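Local coordinates for SnoaL-like polyketide cyclase (Agrobacterium tumefaciens str. C58, PDB 3EHC), which is of unknown function but may act as a polyketide cyclase of the SnoaL-like family, at residues B[29-35]-B[110-116]. Numbering follows the deposited sequence.
Sequences DDNVEHN and KIRRVWS. With SO4 (sulfate ion), chain H.
Lys-110 lays its CB 3.8 Å from the backbone N of Asp-29, while its amino group, hydrogen-bonded to the Gly-25 carbonyl, donates to a water that also lies by Asp-30 OD1. Ile-111 then accepts the N-H of Asp-29 at its carbonyl oxygen and sets CG2 against CG2 of Val-32. Arg-112 and Arg-113 both face Asp-105 in a classic beta bulge, which lets consecutive arginines share one side. With CG trans to the backbone N (chi1 -179°) and a bend at chi2, the Arg-112 guanidinium swings back over the corner at 30-31. NH1 makes a hydrogen-bonded, nearly in-plane salt bridge to the anti lone pair of Glu-33 OE1 (3.3 Å); Asp-29 OD1, a long partner of NE (3.9 Å) well out of plane, acts by charge alone. NE and NH2 hold a sulfate, probably from the crystallisation liquor. Parallel pairing matches Glu-33 with Arg-113 and His-34 with Val-114: Glu-33 N donates to Arg-112 O, Glu-33 O accepts from Val-114 N, and Asn-35 N donates to Val-114 O. CG1 of Val-114 approaches CD2 of His-34 at 3.5 Å. Asn-35 extends the pairing with its side-chain amide, OD1 accepting from Ser-116 N (2.8 Å) and ND2 donating to Ser-116 O. The example illustrates a short parallel strand added to an otherwise antiparallel sheet, consistent with the NTF2-like fold: 32-34 is outermost within this chain, 110-118 lies between it and 96-107, and helix 40-54 covers Val-32, His-34 and Val-114 through Tyr-44 and Met-47.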
ATOM      1  N   ASP B  29       8.997  12.630 -13.946  1.00 35.83           N
ATOM      2  CA  ASP B  29      10.317  12.601 -14.579  1.00 36.23           C
ATOM      3  C   ASP B  29      10.258  11.945 -15.968  1.00 36.56           C
ATOM      4  O   ASP B  29       9.390  11.089 -16.225  1.00 35.05           O
ATOM      5  CB  ASP B  29      11.297  11.841 -13.675  1.00 36.21           C
ATOM      6  CG  ASP B  29      12.762  12.021 -14.083  1.00 37.99           C
ATOM      7  OD1 ASP B  29      13.285  11.189 -14.872  1.00 33.93           O
ATOM      8  OD2 ASP B  29      13.414  12.970 -13.573  1.00 43.73           O
ATOM      9  N   ASP B  30      11.163  12.343 -16.862  1.00 37.47           N
ATOM     10  CA  ASP B  30      11.232  11.741 -18.212  1.00 37.20           C
ATOM     11  C   ASP B  30      11.473  10.226 -18.162  1.00 36.44           C
ATOM     12  O   ASP B  30      10.994   9.471 -19.015  1.00 34.89           O
ATOM     13  CB  ASP B  30      12.344  12.369 -19.046  1.00 37.68           C
ATOM     14  CG  ASP B  30      12.025  13.779 -19.510  1.00 39.46           C
ATOM     15  OD1 ASP B  30      10.869  14.249 -19.375  1.00 36.19           O
ATOM     16  OD2 ASP B  30      12.966  14.413 -20.028  1.00 39.74           O
ATOM     17  N   ASN B  31      12.225   9.798 -17.150  1.00 37.37           N
ATOM     18  CA  ASN B  31      12.615   8.410 -16.975  1.00 35.92           C
ATOM     19  C   ASN B  31      11.919   7.734 -15.810  1.00 34.91           C
ATOM     20  O   ASN B  31      12.470   6.813 -15.214  1.00 35.18           O
ATOM     21  CB  ASN B  31      14.127   8.338 -16.763  1.00 37.18           C
ATOM     22  CG  ASN B  31      14.889   8.713 -17.987  1.00 36.62           C
ATOM     23  OD1 ASN B  31      14.603   8.220 -19.074  1.00 35.70           O
ATOM     24  ND2 ASN B  31      15.861   9.592 -17.831  1.00 39.14           N
ATOM     25  N   VAL B  32      10.695   8.163 -15.514  1.00 34.17           N
ATOM     26  CA  VAL B  32       9.905   7.553 -14.474  1.00 34.11           C
ATOM     27  C   VAL B  32       9.785   6.016 -14.656  1.00 34.97           C
ATOM     28  O   VAL B  32       9.671   5.493 -15.785  1.00 34.37           O
ATOM     29  CB  VAL B  32       8.518   8.216 -14.357  1.00 34.03           C
ATOM     30  CG1 VAL B  32       7.704   7.999 -15.625  1.00 31.23           C
ATOM     31  CG2 VAL B  32       7.775   7.685 -13.108  1.00 31.50           C
ATOM     32  N   GLU B  33       9.851   5.322 -13.519  1.00 34.33           N
ATOM     33  CA  GLU B  33       9.618   3.887 -13.403  1.00 36.52           C
ATOM     34  C   GLU B  33       8.392   3.649 -12.540  1.00 37.13           C
ATOM     35  O   GLU B  33       8.261   4.277 -11.496  1.00 36.42           O
ATOM     36  CB  GLU B  33      10.773   3.257 -12.656  1.00 37.23           C
ATOM     37  CG  GLU B  33      11.759   2.553 -13.471  1.00 43.75           C
ATOM     38  CD  GLU B  33      12.951   2.151 -12.637  1.00 47.74           C
ATOM     39  OE1 GLU B  33      13.776   3.049 -12.316  1.00 50.38           O
ATOM     40  OE2 GLU B  33      13.041   0.941 -12.303  1.00 56.63           O
ATOM     41  N   HIS B  34       7.502   2.747 -12.973  1.00 38.05           N
ATOM     42  CA  HIS B  34       6.314   2.386 -12.214  1.00 36.57           C
ATOM     43  C   HIS B  34       6.298   0.882 -12.030  1.00 38.36           C
ATOM     44  O   HIS B  34       6.318   0.154 -13.013  1.00 37.95           O
ATOM     45  CB  HIS B  34       5.034   2.808 -12.924  1.00 35.78           C
ATOM     46  CG  HIS B  34       3.803   2.679 -12.069  1.00 34.69           C
ATOM     47  ND1 HIS B  34       3.137   1.487 -11.894  1.00 34.39           N
ATOM     48  CD2 HIS B  34       3.117   3.598 -11.345  1.00 40.17           C
ATOM     49  CE1 HIS B  34       2.095   1.671 -11.106  1.00 34.28           C
ATOM     50  NE2 HIS B  34       2.063   2.944 -10.746  1.00 35.94           N
ATOM     51  N   ASN B  35       6.236   0.428 -10.774  1.00 38.46           N
ATOM     52  CA  ASN B  35       6.322  -0.999 -10.421  1.00 38.09           C
ATOM     53  C   ASN B  35       7.397  -1.727 -11.183  1.00 38.27           C
ATOM     54  O   ASN B  35       7.170  -2.805 -11.754  1.00 37.48           O
ATOM     55  CB  ASN B  35       4.978  -1.701 -10.585  1.00 38.98           C
ATOM     56  CG  ASN B  35       4.016  -1.318  -9.503  1.00 39.19           C
ATOM     57  OD1 ASN B  35       4.385  -0.631  -8.567  1.00 40.81           O
ATOM     58  ND2 ASN B  35       2.781  -1.735  -9.631  1.00 31.52           N
ATOM     59  N   LYS B 110       9.806  16.074  -9.039  1.00 39.08           N
ATOM     60  CA  LYS B 110       9.047  15.206  -9.954  1.00 37.36           C
ATOM     61  C   LYS B 110       9.115  13.721  -9.539  1.00 36.31           C
ATOM     62  O   LYS B 110      10.126  13.244  -9.017  1.00 36.40           O
ATOM     63  CB  LYS B 110       9.586  15.338 -11.393  1.00 37.92           C
ATOM     64  CG  LYS B 110       9.496  16.719 -12.017  1.00 36.84           C
ATOM     65  CD  LYS B 110       9.905  16.658 -13.485  1.00 36.28           C
ATOM     66  CE  LYS B 110       9.865  18.018 -14.152  1.00 37.54           C
ATOM     67  NZ  LYS B 110      10.088  17.879 -15.615  1.00 37.11           N
ATOM     68  N   ILE B 111       8.025  13.004  -9.793  1.00 36.74           N
ATOM     69  CA  ILE B 111       7.935  11.580  -9.521  1.00 35.89           C
ATOM     70  C   ILE B 111       8.915  10.826 -10.395  1.00 36.92           C
ATOM     71  O   ILE B 111       8.868  10.953 -11.616  1.00 36.89           O
ATOM     72  CB  ILE B 111       6.514  11.028  -9.817  1.00 37.53           C
ATOM     73  CG1 ILE B 111       5.517  11.516  -8.751  1.00 37.16           C
ATOM     74  CG2 ILE B 111       6.528   9.481  -9.944  1.00 30.35           C
ATOM     75  CD1 ILE B 111       4.122  11.762  -9.298  1.00 31.46           C
ATOM     76  N   ARG B 112       9.782  10.027  -9.764  1.00 36.35           N
ATOM     77  CA  ARG B 112      10.857   9.308 -10.459  1.00 35.94           C
ATOM     78  C   ARG B 112      10.681   7.790 -10.387  1.00 34.89           C
ATOM     79  O   ARG B 112      10.965   7.063 -11.344  1.00 35.36           O
ATOM     80  CB  ARG B 112      12.210   9.742  -9.871  1.00 35.51           C
ATOM     81  CG  ARG B 112      13.469   9.135 -10.479  1.00 38.00           C
ATOM     82  CD  ARG B 112      13.498   9.141 -11.980  1.00 38.21           C
ATOM     83  NE  ARG B 112      14.709   8.490 -12.478  1.00 41.31           N
ATOM     84  CZ  ARG B 112      14.832   7.179 -12.707  1.00 42.43           C
ATOM     85  NH1 ARG B 112      13.834   6.330 -12.472  1.00 39.71           N
ATOM     86  NH2 ARG B 112      15.980   6.698 -13.167  1.00 45.49           N
ATOM     87  N   ARG B 113      10.230   7.302  -9.237  1.00 35.34           N
ATOM     88  CA  ARG B 113       9.928   5.891  -9.061  1.00 35.41           C
ATOM     89  C   ARG B 113       8.624   5.740  -8.267  1.00 34.79           C
ATOM     90  O   ARG B 113       8.362   6.490  -7.327  1.00 33.17           O
ATOM     91  CB  ARG B 113      11.059   5.203  -8.316  1.00 36.12           C
ATOM     92  CG  ARG B 113      12.389   5.295  -8.990  1.00 40.97           C
ATOM     93  CD  ARG B 113      13.482   4.710  -8.138  1.00 44.69           C
ATOM     94  NE  ARG B 113      14.760   4.788  -8.835  1.00 46.25           N
ATOM     95  CZ  ARG B 113      15.516   5.882  -8.914  1.00 51.33           C
ATOM     96  NH1 ARG B 113      15.149   7.027  -8.330  1.00 49.66           N
ATOM     97  NH2 ARG B 113      16.659   5.832  -9.583  1.00 50.82           N
ATOM     98  N   VAL B 114       7.807   4.766  -8.676  1.00 35.53           N
ATOM     99  CA  VAL B 114       6.537   4.508  -8.042  1.00 34.78           C
ATOM    100  C   VAL B 114       6.446   3.022  -7.706  1.00 34.88           C
ATOM    101  O   VAL B 114       6.846   2.168  -8.493  1.00 34.29           O
ATOM    102  CB  VAL B 114       5.370   4.933  -8.955  1.00 35.12           C
ATOM    103  CG1 VAL B 114       4.064   4.893  -8.203  1.00 27.25           C
ATOM    104  CG2 VAL B 114       5.629   6.344  -9.508  1.00 35.46           C
ATOM    105  N   TRP B 115       5.937   2.728  -6.518  1.00 33.68           N
ATOM    106  CA  TRP B 115       5.582   1.359  -6.143  1.00 34.68           C
ATOM    107  C   TRP B 115       4.151   1.380  -5.656  1.00 35.15           C
ATOM    108  O   TRP B 115       3.865   1.993  -4.638  1.00 32.76           O
ATOM    109  CB  TRP B 115       6.534   0.821  -5.048  1.00 36.48           C
ATOM    110  CG  TRP B 115       7.971   0.684  -5.481  1.00 36.88           C
ATOM    111  CD1 TRP B 115       8.540  -0.407  -6.074  1.00 36.31           C
ATOM    112  CD2 TRP B 115       9.021   1.657  -5.334  1.00 35.86           C
ATOM    113  NE1 TRP B 115       9.871  -0.175  -6.302  1.00 41.28           N
ATOM    114  CE2 TRP B 115      10.197   1.081  -5.857  1.00 40.21           C
ATOM    115  CE3 TRP B 115       9.082   2.970  -4.816  1.00 44.23           C
ATOM    116  CZ2 TRP B 115      11.441   1.773  -5.881  1.00 46.55           C
ATOM    117  CZ3 TRP B 115      10.324   3.660  -4.833  1.00 41.08           C
ATOM    118  CH2 TRP B 115      11.483   3.050  -5.359  1.00 39.14           C
ATOM    119  N   SER B 116       3.266   0.699  -6.382  1.00 36.52           N
ATOM    120  CA  SER B 116       1.842   0.742  -6.104  1.00 38.28           C
ATOM    121  C   SER B 116       1.270  -0.660  -5.890  1.00 37.09           C
ATOM    122  O   SER B 116       1.649  -1.607  -6.573  1.00 38.57           O
ATOM    123  CB  SER B 116       1.130   1.447  -7.254  1.00 38.31           C
ATOM    124  OG  SER B 116      -0.234   1.095  -7.263  1.00 45.78           O
TER
HETATM  125  S   SO4 H 128      18.043   9.471 -14.033  0.50 52.58           S
HETATM  126  O1  SO4 H 128      16.744  10.141 -14.106  0.50 49.94           O
HETATM  127  O2  SO4 H 128      19.135  10.438 -14.138  0.50 48.49           O
HETATM  128  O3  SO4 H 128      18.139   8.477 -15.112  0.50 41.89           O
HETATM  129  O4  SO4 H 128      18.189   8.843 -12.726  0.50 57.40           O
HETATM  130  O   HOH W   1       9.813  15.352 -17.286  1.00 41.80           O
HETATM  131  O   HOH W   2      16.357   3.339 -11.377  1.00 50.77           O
HETATM  132  O   HOH W   3      -0.575  -1.273  -9.022  1.00 52.31           O